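Local coordinates for Serine/threonine-protein kinase Tel1 (Chaetomium thermophilum, PDB 6SKY) that probably acts as a DNA-damage checkpoint kinase, using ATP to phosphorylate serine and threonine residues that precede glutamine in its protein substrates, at residues Y2673-P2676 with A2677-R2680; D2733-F2736 with Q2737-N2741; T2811-E2814 with G2815-R2819. All coordinates share one frame; numbering follows the deposited sequence.

Contact 1 (Y2673-P2676 with A2677-R2680); sequences YLMP and AHER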
ATOM      1  N   TYR A2673     -22.109  23.029  33.527  1.00 26.10           N
ATOM      2  CA  TYR A2673     -23.313  22.546  32.876  1.00 26.10           C
ATOM      3  C   TYR A2673     -23.735  21.199  33.435  1.00 26.10           C
ATOM      4  O   TYR A2673     -24.919  20.979  33.688  1.00 26.10           O
ATOM      5  CB  TYR A2673     -23.134  22.439  31.362  1.00 26.10           C
ATOM      6  CG  TYR A2673     -24.316  21.743  30.731  1.00 26.10           C
ATOM      7  CD1 TYR A2673     -25.483  22.427  30.475  1.00 26.10           C
ATOM      8  CD2 TYR A2673     -24.278  20.391  30.434  1.00 26.10           C
ATOM      9  CE1 TYR A2673     -26.563  21.794  29.937  1.00 26.10           C
ATOM     10  CE2 TYR A2673     -25.356  19.753  29.900  1.00 26.10           C
ATOM     11  CZ  TYR A2673     -26.493  20.460  29.654  1.00 26.10           C
ATOM     12  OH  TYR A2673     -27.576  19.831  29.112  1.00 26.10           O
ATOM     13  N   LEU A2674     -22.787  20.288  33.640  1.00 26.55           N
ATOM     14  CA  LEU A2674     -23.155  18.908  33.914  1.00 26.55           C
ATOM     15  C   LEU A2674     -23.692  18.698  35.312  1.00 26.55           C
ATOM     16  O   LEU A2674     -24.492  17.786  35.516  1.00 26.55           O
ATOM     17  CB  LEU A2674     -21.967  17.980  33.704  1.00 26.55           C
ATOM     18  CG  LEU A2674     -21.611  17.622  32.274  1.00 26.55           C
ATOM     19  CD1 LEU A2674     -20.534  16.588  32.305  1.00 26.55           C
ATOM     20  CD2 LEU A2674     -22.821  17.105  31.565  1.00 26.55           C
ATOM     21  N   MET A2675     -23.275  19.480  36.283  1.00 30.32           N
ATOM     22  CA  MET A2675     -23.745  19.125  37.614  1.00 30.32           C
ATOM     23  C   MET A2675     -25.185  19.563  37.864  1.00 30.32           C
ATOM     24  O   MET A2675     -25.930  18.829  38.520  1.00 30.32           O
ATOM     25  CB  MET A2675     -22.807  19.683  38.676  1.00 30.32           C
ATOM     26  CG  MET A2675     -21.536  18.872  38.804  1.00 30.32           C
ATOM     27  SD  MET A2675     -21.869  17.112  38.968  1.00 30.32           S
ATOM     28  CE  MET A2675     -20.893  16.450  37.631  1.00 30.32           C
ATOM     29  N   PRO A2676     -25.625  20.733  37.388  1.00 27.14           N
ATOM     30  CA  PRO A2676     -27.062  21.034  37.476  1.00 27.14           C
ATOM     31  C   PRO A2676     -27.925  20.174  36.575  1.00 27.14           C
ATOM     32  O   PRO A2676     -29.046  19.815  36.954  1.00 27.14           O
ATOM     33  CB  PRO A2676     -27.122  22.507  37.072  1.00 27.14           C
ATOM     34  CG  PRO A2676     -25.819  23.029  37.420  1.00 27.14           C
ATOM     35  CD  PRO A2676     -24.850  21.954  37.130  1.00 27.14           C
ATOM     36  N   ALA A2677     -27.445  19.843  35.381  1.00 25.34           N
ATOM     37  CA  ALA A2677     -28.243  19.062  34.452  1.00 25.34           C
ATOM     38  C   ALA A2677     -28.509  17.664  34.972  1.00 25.34           C
ATOM     39  O   ALA A2677     -29.574  17.100  34.706  1.00 25.34           O
ATOM     40  CB  ALA A2677     -27.550  18.998  33.101  1.00 25.34           C
ATOM     41  N   HIS A2678     -27.568  17.092  35.716  1.00 26.86           N
ATOM     42  CA  HIS A2678     -27.744  15.732  36.204  1.00 26.86           C
ATOM     43  C   HIS A2678     -28.913  15.637  37.162  1.00 26.86           C
ATOM     44  O   HIS A2678     -29.632  14.635  37.173  1.00 26.86           O
ATOM     45  CB  HIS A2678     -26.469  15.244  36.876  1.00 26.86           C
ATOM     46  CG  HIS A2678     -25.546  14.526  35.953  1.00 26.86           C
ATOM     47  ND1 HIS A2678     -25.811  13.267  35.472  1.00 26.86           N
ATOM     48  CD2 HIS A2678     -24.359  14.889  35.421  1.00 26.86           C
ATOM     49  CE1 HIS A2678     -24.824  12.886  34.685  1.00 26.86           C
ATOM     50  NE2 HIS A2678     -23.933  13.854  34.633  1.00 26.86           N
ATOM     51  N   GLU A2679     -29.120  16.658  37.979  1.00 32.80           N
ATOM     52  CA  GLU A2679     -30.249  16.649  38.889  1.00 32.80           C
ATOM     53  C   GLU A2679     -31.508  17.223  38.270  1.00 32.80           C
ATOM     54  O   GLU A2679     -32.602  16.957  38.771  1.00 32.80           O
ATOM     55  CB  GLU A2679     -29.913  17.429  40.154  1.00 32.80           C
ATOM     56  CG  GLU A2679     -29.689  18.888  39.912  1.00 32.80           C
ATOM     57  CD  GLU A2679     -29.420  19.637  41.188  1.00 32.80           C
ATOM     58  OE1 GLU A2679     -29.461  19.000  42.258  1.00 32.80           O
ATOM     59  OE2 GLU A2679     -29.170  20.859  41.125  1.00 32.80           O
ATOM     60  N   ARG A2680     -31.384  18.004  37.201  1.00 29.13           N
ATOM     61  CA  ARG A2680     -32.575  18.477  36.511  1.00 29.13           C
ATOM     62  C   ARG A2680     -33.236  17.360  35.716  1.00 29.13           C
ATOM     63  O   ARG A2680     -34.465  17.273  35.671  1.00 29.13           O
ATOM     64  CB  ARG A2680     -32.215  19.647  35.609  1.00 29.13           C
ATOM     65  CG  ARG A2680     -33.246  19.976  34.589  1.00 29.13           C
ATOM     66  CD  ARG A2680     -33.001  21.325  33.987  1.00 29.13           C
ATOM     67  NE  ARG A2680     -31.778  21.371  33.206  1.00 29.13           N
ATOM     68  CZ  ARG A2680     -30.718  22.096  33.528  1.00 29.13           C
ATOM     69  NH1 ARG A2680     -29.651  22.089  32.754  1.00 29.13           N
ATOM     70  NH2 ARG A2680     -30.732  22.837  34.621  1.00 29.13           N
TER

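Contact 2 (D2733-F2736 with Q2737-N2741); sequences DEWF and QKRTN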
ATOM      1  N   ASP A2733     -31.304  21.473  11.837  1.00 35.57           N
ATOM      2  CA  ASP A2733     -30.133  21.754  11.016  1.00 35.57           C
ATOM      3  C   ASP A2733     -28.982  22.262  11.869  1.00 35.57           C
ATOM      4  O   ASP A2733     -27.860  21.735  11.819  1.00 35.57           O
ATOM      5  CB  ASP A2733     -30.497  22.780   9.952  1.00 35.57           C
ATOM      6  CG  ASP A2733     -31.891  22.579   9.411  1.00 35.57           C
ATOM      7  OD1 ASP A2733     -32.297  21.413   9.228  1.00 35.57           O
ATOM      8  OD2 ASP A2733     -32.589  23.586   9.175  1.00 35.57           O
ATOM      9  N   GLU A2734     -29.254  23.297  12.659  1.00 33.85           N
ATOM     10  CA  GLU A2734     -28.273  23.818  13.594  1.00 33.85           C
ATOM     11  C   GLU A2734     -27.841  22.756  14.589  1.00 33.85           C
ATOM     12  O   GLU A2734     -26.658  22.642  14.900  1.00 33.85           O
ATOM     13  CB  GLU A2734     -28.857  25.024  14.310  1.00 33.85           C
ATOM     14  CG  GLU A2734     -27.837  25.945  14.900  1.00 33.85           C
ATOM     15  CD  GLU A2734     -28.470  27.053  15.696  1.00 33.85           C
ATOM     16  OE1 GLU A2734     -29.667  26.925  16.032  1.00 33.85           O
ATOM     17  OE2 GLU A2734     -27.780  28.051  15.988  1.00 33.85           O
ATOM     18  N   TRP A2735     -28.786  21.976  15.106  1.00 37.14           N
ATOM     19  CA  TRP A2735     -28.457  20.918  16.051  1.00 37.14           C
ATOM     20  C   TRP A2735     -27.449  19.945  15.464  1.00 37.14           C
ATOM     21  O   TRP A2735     -26.442  19.620  16.100  1.00 37.14           O
ATOM     22  CB  TRP A2735     -29.736  20.199  16.461  1.00 37.14           C
ATOM     23  CG  TRP A2735     -29.564  18.919  17.200  1.00 37.14           C
ATOM     24  CD1 TRP A2735     -29.351  18.766  18.527  1.00 37.14           C
ATOM     25  CD2 TRP A2735     -29.647  17.601  16.657  1.00 37.14           C
ATOM     26  NE1 TRP A2735     -29.271  17.441  18.846  1.00 37.14           N
ATOM     27  CE2 TRP A2735     -29.448  16.704  17.711  1.00 37.14           C
ATOM     28  CE3 TRP A2735     -29.856  17.094  15.376  1.00 37.14           C
ATOM     29  CZ2 TRP A2735     -29.460  15.338  17.529  1.00 37.14           C
ATOM     30  CZ3 TRP A2735     -29.857  15.743  15.201  1.00 37.14           C
ATOM     31  CH2 TRP A2735     -29.663  14.878  16.267  1.00 37.14           C
ATOM     32  N   PHE A2736     -27.695  19.475  14.243  1.00 25.00           N
ATOM     33  CA  PHE A2736     -26.797  18.499  13.643  1.00 25.00           C
ATOM     34  C   PHE A2736     -25.419  19.092  13.394  1.00 25.00           C
ATOM     35  O   PHE A2736     -24.399  18.450  13.669  1.00 25.00           O
ATOM     36  CB  PHE A2736     -27.399  17.968  12.350  1.00 25.00           C
ATOM     37  CG  PHE A2736     -26.597  16.888  11.718  1.00 25.00           C
ATOM     38  CD1 PHE A2736     -26.523  15.649  12.294  1.00 25.00           C
ATOM     39  CD2 PHE A2736     -25.908  17.112  10.555  1.00 25.00           C
ATOM     40  CE1 PHE A2736     -25.780  14.667  11.726  1.00 25.00           C
ATOM     41  CE2 PHE A2736     -25.170  16.126   9.989  1.00 25.00           C
ATOM     42  CZ  PHE A2736     -25.106  14.905  10.574  1.00 25.00           C
ATOM     43  N   GLN A2737     -25.363  20.326  12.905  1.00 32.74           N
ATOM     44  CA  GLN A2737     -24.064  20.933  12.648  1.00 32.74           C
ATOM     45  C   GLN A2737     -23.272  21.143  13.933  1.00 32.74           C
ATOM     46  O   GLN A2737     -22.063  20.901  13.974  1.00 32.74           O
ATOM     47  CB  GLN A2737     -24.253  22.249  11.913  1.00 32.74           C
ATOM     48  CG  GLN A2737     -22.978  22.876  11.464  1.00 32.74           C
ATOM     49  CD  GLN A2737     -23.130  24.356  11.271  1.00 32.74           C
ATOM     50  OE1 GLN A2737     -24.240  24.860  11.130  1.00 32.74           O
ATOM     51  NE2 GLN A2737     -22.015  25.073  11.282  1.00 32.74           N
ATOM     52  N   LYS A2738     -23.932  21.579  15.002  1.00 24.19           N
ATOM     53  CA  LYS A2738     -23.215  21.846  16.240  1.00 24.19           C
ATOM     54  C   LYS A2738     -22.769  20.569  16.925  1.00 24.19           C
ATOM     55  O   LYS A2738     -21.700  20.539  17.539  1.00 24.19           O
ATOM     56  CB  LYS A2738     -24.081  22.662  17.183  1.00 24.19           C
ATOM     57  CG  LYS A2738     -24.572  23.955  16.614  1.00 24.19           C
ATOM     58  CD  LYS A2738     -23.473  24.779  16.072  1.00 24.19           C
ATOM     59  CE  LYS A2738     -23.948  26.165  15.772  1.00 24.19           C
ATOM     60  NZ  LYS A2738     -24.515  26.251  14.427  1.00 24.19           N
ATOM     61  N   ARG A2739     -23.559  19.506  16.839  1.00 37.14           N
ATOM     62  CA  ARG A2739     -23.115  18.243  17.404  1.00 37.14           C
ATOM     63  C   ARG A2739     -21.943  17.669  16.625  1.00 37.14           C
ATOM     64  O   ARG A2739     -21.038  17.069  17.217  1.00 37.14           O
ATOM     65  CB  ARG A2739     -24.273  17.266  17.441  1.00 37.14           C
ATOM     66  CG  ARG A2739     -24.230  16.349  18.608  1.00 37.14           C
ATOM     67  CD  ARG A2739     -25.285  15.301  18.487  1.00 37.14           C
ATOM     68  NE  ARG A2739     -25.160  14.574  17.237  1.00 37.14           N
ATOM     69  CZ  ARG A2739     -25.901  13.527  16.918  1.00 37.14           C
ATOM     70  NH1 ARG A2739     -25.733  12.916  15.761  1.00 37.14           N
ATOM     71  NH2 ARG A2739     -26.806  13.088  17.770  1.00 37.14           N
ATOM     72  N   THR A2740     -21.915  17.864  15.308  1.00 27.96           N
ATOM     73  CA  THR A2740     -20.741  17.458  14.546  1.00 27.96           C
ATOM     74  C   THR A2740     -19.512  18.270  14.928  1.00 27.96           C
ATOM     75  O   THR A2740     -18.410  17.724  15.009  1.00 27.96           O
ATOM     76  CB  THR A2740     -21.019  17.581  13.057  1.00 27.96           C
ATOM     77  OG1 THR A2740     -22.175  16.812  12.738  1.00 27.96           O
ATOM     78  CG2 THR A2740     -19.873  17.051  12.270  1.00 27.96           C
ATOM     79  N   ASN A2741     -19.672  19.575  15.154  1.00 23.98           N
ATOM     80  CA  ASN A2741     -18.552  20.390  15.618  1.00 23.98           C
ATOM     81  C   ASN A2741     -18.005  19.882  16.937  1.00 23.98           C
ATOM     82  O   ASN A2741     -16.787  19.813  17.129  1.00 23.98           O
ATOM     83  CB  ASN A2741     -18.976  21.841  15.778  1.00 23.98           C
ATOM     84  CG  ASN A2741     -19.059  22.568  14.479  1.00 23.98           C
ATOM     85  OD1 ASN A2741     -18.650  22.062  13.446  1.00 23.98           O
ATOM     86  ND2 ASN A2741     -19.579  23.779  14.523  1.00 23.98           N
TER

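Contact 3 (T2811-E2814 with G2815-R2819); sequences TKTE and GVFRR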
ATOM      1  N   THR A2811     -24.708   6.719  17.613  1.00 26.55           N
ATOM      2  CA  THR A2811     -23.529   5.895  17.354  1.00 26.55           C
ATOM      3  C   THR A2811     -22.416   6.492  18.195  1.00 26.55           C
ATOM      4  O   THR A2811     -21.828   7.509  17.842  1.00 26.55           O
ATOM      5  CB  THR A2811     -23.168   5.901  15.879  1.00 26.55           C
ATOM      6  OG1 THR A2811     -22.655   7.186  15.527  1.00 26.55           O
ATOM      7  CG2 THR A2811     -24.386   5.628  15.042  1.00 26.55           C
ATOM      8  N   LYS A2812     -22.137   5.869  19.334  1.00 25.13           N
ATOM      9  CA  LYS A2812     -21.445   6.575  20.400  1.00 25.13           C
ATOM     10  C   LYS A2812     -20.036   7.016  20.024  1.00 25.13           C
ATOM     11  O   LYS A2812     -19.809   8.203  19.801  1.00 25.13           O
ATOM     12  CB  LYS A2812     -21.432   5.692  21.638  1.00 25.13           C
ATOM     13  CG  LYS A2812     -22.782   5.077  21.901  1.00 25.13           C
ATOM     14  CD  LYS A2812     -23.045   4.869  23.370  1.00 25.13           C
ATOM     15  CE  LYS A2812     -22.191   3.764  23.936  1.00 25.13           C
ATOM     16  NZ  LYS A2812     -22.548   3.479  25.349  1.00 25.13           N
ATOM     17  N   THR A2813     -19.102   6.082  19.877  1.00 25.60           N
ATOM     18  CA  THR A2813     -17.758   6.422  19.439  1.00 25.60           C
ATOM     19  C   THR A2813     -17.493   6.046  17.994  1.00 25.60           C
ATOM     20  O   THR A2813     -16.531   6.543  17.411  1.00 25.60           O
ATOM     21  CB  THR A2813     -16.701   5.747  20.326  1.00 25.60           C
ATOM     22  OG1 THR A2813     -17.236   4.545  20.887  1.00 25.60           O
ATOM     23  CG2 THR A2813     -16.286   6.659  21.445  1.00 25.60           C
ATOM     24  N   GLU A2814     -18.318   5.192  17.408  1.00 26.49           N
ATOM     25  CA  GLU A2814     -18.189   4.855  16.004  1.00 26.49           C
ATOM     26  C   GLU A2814     -18.662   6.006  15.135  1.00 26.49           C
ATOM     27  O   GLU A2814     -19.484   6.823  15.539  1.00 26.49           O
ATOM     28  CB  GLU A2814     -19.007   3.617  15.697  1.00 26.49           C
ATOM     29  CG  GLU A2814     -19.213   2.746  16.891  1.00 26.49           C
ATOM     30  CD  GLU A2814     -18.002   1.915  17.192  1.00 26.49           C
ATOM     31  OE1 GLU A2814     -17.176   1.734  16.276  1.00 26.49           O
ATOM     32  OE2 GLU A2814     -17.872   1.436  18.338  1.00 26.49           O
ATOM     33  N   GLY A2815     -18.146   6.063  13.923  1.00 21.57           N
ATOM     34  CA  GLY A2815     -18.605   7.085  13.016  1.00 21.57           C
ATOM     35  C   GLY A2815     -17.707   8.290  12.992  1.00 21.57           C
ATOM     36  O   GLY A2815     -16.553   8.180  12.600  1.00 21.57           O
ATOM     37  N   VAL A2816     -18.209   9.440  13.429  1.00 21.77           N
ATOM     38  CA  VAL A2816     -17.458  10.677  13.279  1.00 21.77           C
ATOM     39  C   VAL A2816     -16.249  10.697  14.201  1.00 21.77           C
ATOM     40  O   VAL A2816     -15.157  11.104  13.798  1.00 21.77           O
ATOM     41  CB  VAL A2816     -18.379  11.884  13.517  1.00 21.77           C
ATOM     42  CG1 VAL A2816     -17.613  13.170  13.404  1.00 21.77           C
ATOM     43  CG2 VAL A2816     -19.503  11.871  12.536  1.00 21.77           C
ATOM     44  N   PHE A2817     -16.409  10.247  15.442  1.00 18.25           N
ATOM     45  CA  PHE A2817     -15.321  10.364  16.404  1.00 18.25           C
ATOM     46  C   PHE A2817     -14.149   9.477  16.024  1.00 18.25           C
ATOM     47  O   PHE A2817     -13.002   9.926  16.013  1.00 18.25           O
ATOM     48  CB  PHE A2817     -15.809  10.024  17.808  1.00 18.25           C
ATOM     49  CG  PHE A2817     -14.734  10.083  18.842  1.00 18.25           C
ATOM     50  CD1 PHE A2817     -14.247  11.289  19.279  1.00 18.25           C
ATOM     51  CD2 PHE A2817     -14.204   8.933  19.372  1.00 18.25           C
ATOM     52  CE1 PHE A2817     -13.263  11.344  20.214  1.00 18.25           C
ATOM     53  CE2 PHE A2817     -13.219   8.992  20.306  1.00 18.25           C
ATOM     54  CZ  PHE A2817     -12.750  10.199  20.726  1.00 18.25           C
ATOM     55  N   ARG A2818     -14.412   8.214  15.710  1.00 18.51           N
ATOM     56  CA  ARG A2818     -13.328   7.289  15.415  1.00 18.51           C
ATOM     57  C   ARG A2818     -12.647   7.626  14.097  1.00 18.51           C
ATOM     58  O   ARG A2818     -11.418   7.561  13.993  1.00 18.51           O
ATOM     59  CB  ARG A2818     -13.872   5.873  15.404  1.00 18.51           C
ATOM     60  CG  ARG A2818     -12.842   4.830  15.624  1.00 18.51           C
ATOM     61  CD  ARG A2818     -13.470   3.474  15.701  1.00 18.51           C
ATOM     62  NE  ARG A2818     -14.235   3.301  16.924  1.00 18.51           N
ATOM     63  CZ  ARG A2818     -13.778   2.686  18.004  1.00 18.51           C
ATOM     64  NH1 ARG A2818     -14.543   2.572  19.071  1.00 18.51           N
ATOM     65  NH2 ARG A2818     -12.559   2.184  18.011  1.00 18.51           N
ATOM     66  N   ARG A2819     -13.419   8.020  13.088  1.00 22.26           N
ATOM     67  CA  ARG A2819     -12.825   8.410  11.818  1.00 22.26           C
ATOM     68  C   ARG A2819     -11.998   9.675  11.959  1.00 22.26           C
ATOM     69  O   ARG A2819     -10.942   9.798  11.338  1.00 22.26           O
ATOM     70  CB  ARG A2819     -13.904   8.602  10.763  1.00 22.26           C
ATOM     71  CG  ARG A2819     -14.662   7.358  10.418  1.00 22.26           C
ATOM     72  CD  ARG A2819     -14.325   6.868   9.055  1.00 22.26           C
ATOM     73  NE  ARG A2819     -14.689   7.826   8.027  1.00 22.26           N
ATOM     74  CZ  ARG A2819     -14.314   7.721   6.761  1.00 22.26           C
ATOM     75  NH1 ARG A2819     -14.680   8.635   5.879  1.00 22.26           N
ATOM     76  NH2 ARG A2819     -13.565   6.704   6.382  1.00 22.26           N
TER

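Contact 1 (Y2673-P2676 with A2677-R2680)
Ala2677 sets its methyl over one face of the Tyr2673 ring, one helical turn on. The CB of Ala2677 sits off-centre toward the hydroxyl-bearing rim, 3.9 Å from CZ of Tyr2673, in a CH-pi contact. Tyr2673 offers this face because CG stands anti to its backbone N (chi1 171°), which leads the ring along the helix toward the following turn. Arg2680 crosses the tyrosine at about a right angle, with ring and guanidinium planes 59° apart; the guanidinium edge approaches the ring, NH1 of Arg2680 4.2 Å from CE1 of Tyr2673. Phe2724 meets the tyrosine edge-to-face. On another side of the helix the His2678 ring turns its CD2 edge to the carbonyl O of Leu2674, while its NE2 is hydrogen-bonded to Asp2803 and the ring stacks with Phe2717, so both the rotation and the tilt of the imidazole are held from outside. The backbone is gripped by Ala2677 N to Tyr2673 O (3.2 Å) and Arg2680 N to Pro2676 O (3.0 Å). Pro2676 has no N-H to give to the preceding turn, and the helix kinks there. This proline-kinked helix, helix 2670-2681, follows Glu2662, Phe2663, Val2664 and Pro2669 of the nucleotide pocket and belongs to the C-lobe of the PI3/PI4-kinase fold.

Contact 2 (D2733-F2736 with Q2737-N2741)
Trp2735 and Arg2739 lie side by side and point the same way, with CH2 of the indole's six-membered ring over one guanidinium face, toward its rim. The nearest pair is CZ2 of Trp2735 and NH2 of Arg2739, 3.5 Å apart, with the two planes inclined by 54°. Thr2740 places OG1 over the centre of the Phe2736 ring, and the same hydroxyl donates to Phe2736 O at 2.9 Å. That carbonyl also takes Thr2740 N at 3.0 Å, the two donors arriving from opposite faces of its plane. Lys2738, bent at chi2 and chi4, folds back along the turn until its NZ lies 3.4 Å from CG of Glu2734; OE2 of Glu2734 remains 4.0 Å from that NZ, beyond a salt bridge. Were Lys2738 replaced by an alanine, the Glu2734 carboxylate would probably lose this nearby positive charge and a gap would open beside Phe2729, where the lysine chain packs. Farther out, Glu1892 holds Arg2739 NH2 in a salt bridge, Phe2725 lies against Trp2735 and Arg2739, and Leu1888 and Leu1889 cover Phe2736 and Trp2735. Glu2734 also packs on Phe2729; Trp2735, Phe2736 and Arg2739 build the face by which kinase helix 2732-2755, leading to the catalytic loop, packs on FAT-domain helix 1884-1898.

Contact 3 (T2811-E2814 with G2815-R2819)
Arg2818 reaches back from the first turn of its helix over Thr2813 and Glu2814, and each part of its chain meets something different. CB lies 3.4 Å from the carbonyl O of Thr2813, which also takes a weak hydrogen bond from Arg2818 N. With CG anti to the backbone N (chi1 -158°), the chain runs out straight as far as CD, where OE1 of Glu2814 begins to approach, and then bends at chi3. NE comes 3.4 Å from OE1 of Glu2814, and NH1 lies 3.6 Å from OE2 of the same carboxylate. The carboxylate and guanidinium planes are only 9° apart, yet OE1 stands well out of the guanidinium plane. The salt bridge is therefore one of charge alone, without an N-H aimed at the oxygen. NH1 also has OG1 of Thr2813 at the guanidinium edge, 3.8 Å away, and NH2 makes a weak hydrogen bond to Asn2921.

Beside this pair, Phe2817 and Thr2813 run the same way: CG2 of Thr2813 touches CD2 of Phe2817 at 3.7 Å, and Thr2813 O lies in the plane of the ring at its edge. The ring goes on to pack against Ala2747 and Ile2924. The preceding loop is braced by Thr2811 OG1, which donates to Glu2814 O at 3.2 Å from above the carbonyl plane. Gly2815 follows with a positive phi of 97°, a conformation in which any CB would run into Glu2814 O. As N-cap, Gly2815 accepts Arg2819 N at its own carbonyl. This is a loop-to-helix junction with glycine at the N-cap position, opening helix 2816-2828 of the kinase C-lobe against FATC-domain helix 2916-2927.

All three contacts are local, each between consecutive segments through residues three to five apart, and they follow in series from contact 1 to contact 3; none nests in or crosses another. Contact 1 spans turns within helix 2670-2681, contact 2 turns near the start of helix 2732-2755, and contact 3 the tight loop leading into helix 2816-2828. None touches another directly; contacts 2 and 3 come nearest, with about 5 Å between their closest atoms. Contact 1 joins parts of the kinase domain, reaching helix 2802-2806 ahead of contact 3, whose Val2816 and Phe2817 pack on Thr2743, just beyond contact 2. Contact 2 reaches FAT helix 1884-1898, contact 3 FATC helix 2916-2927.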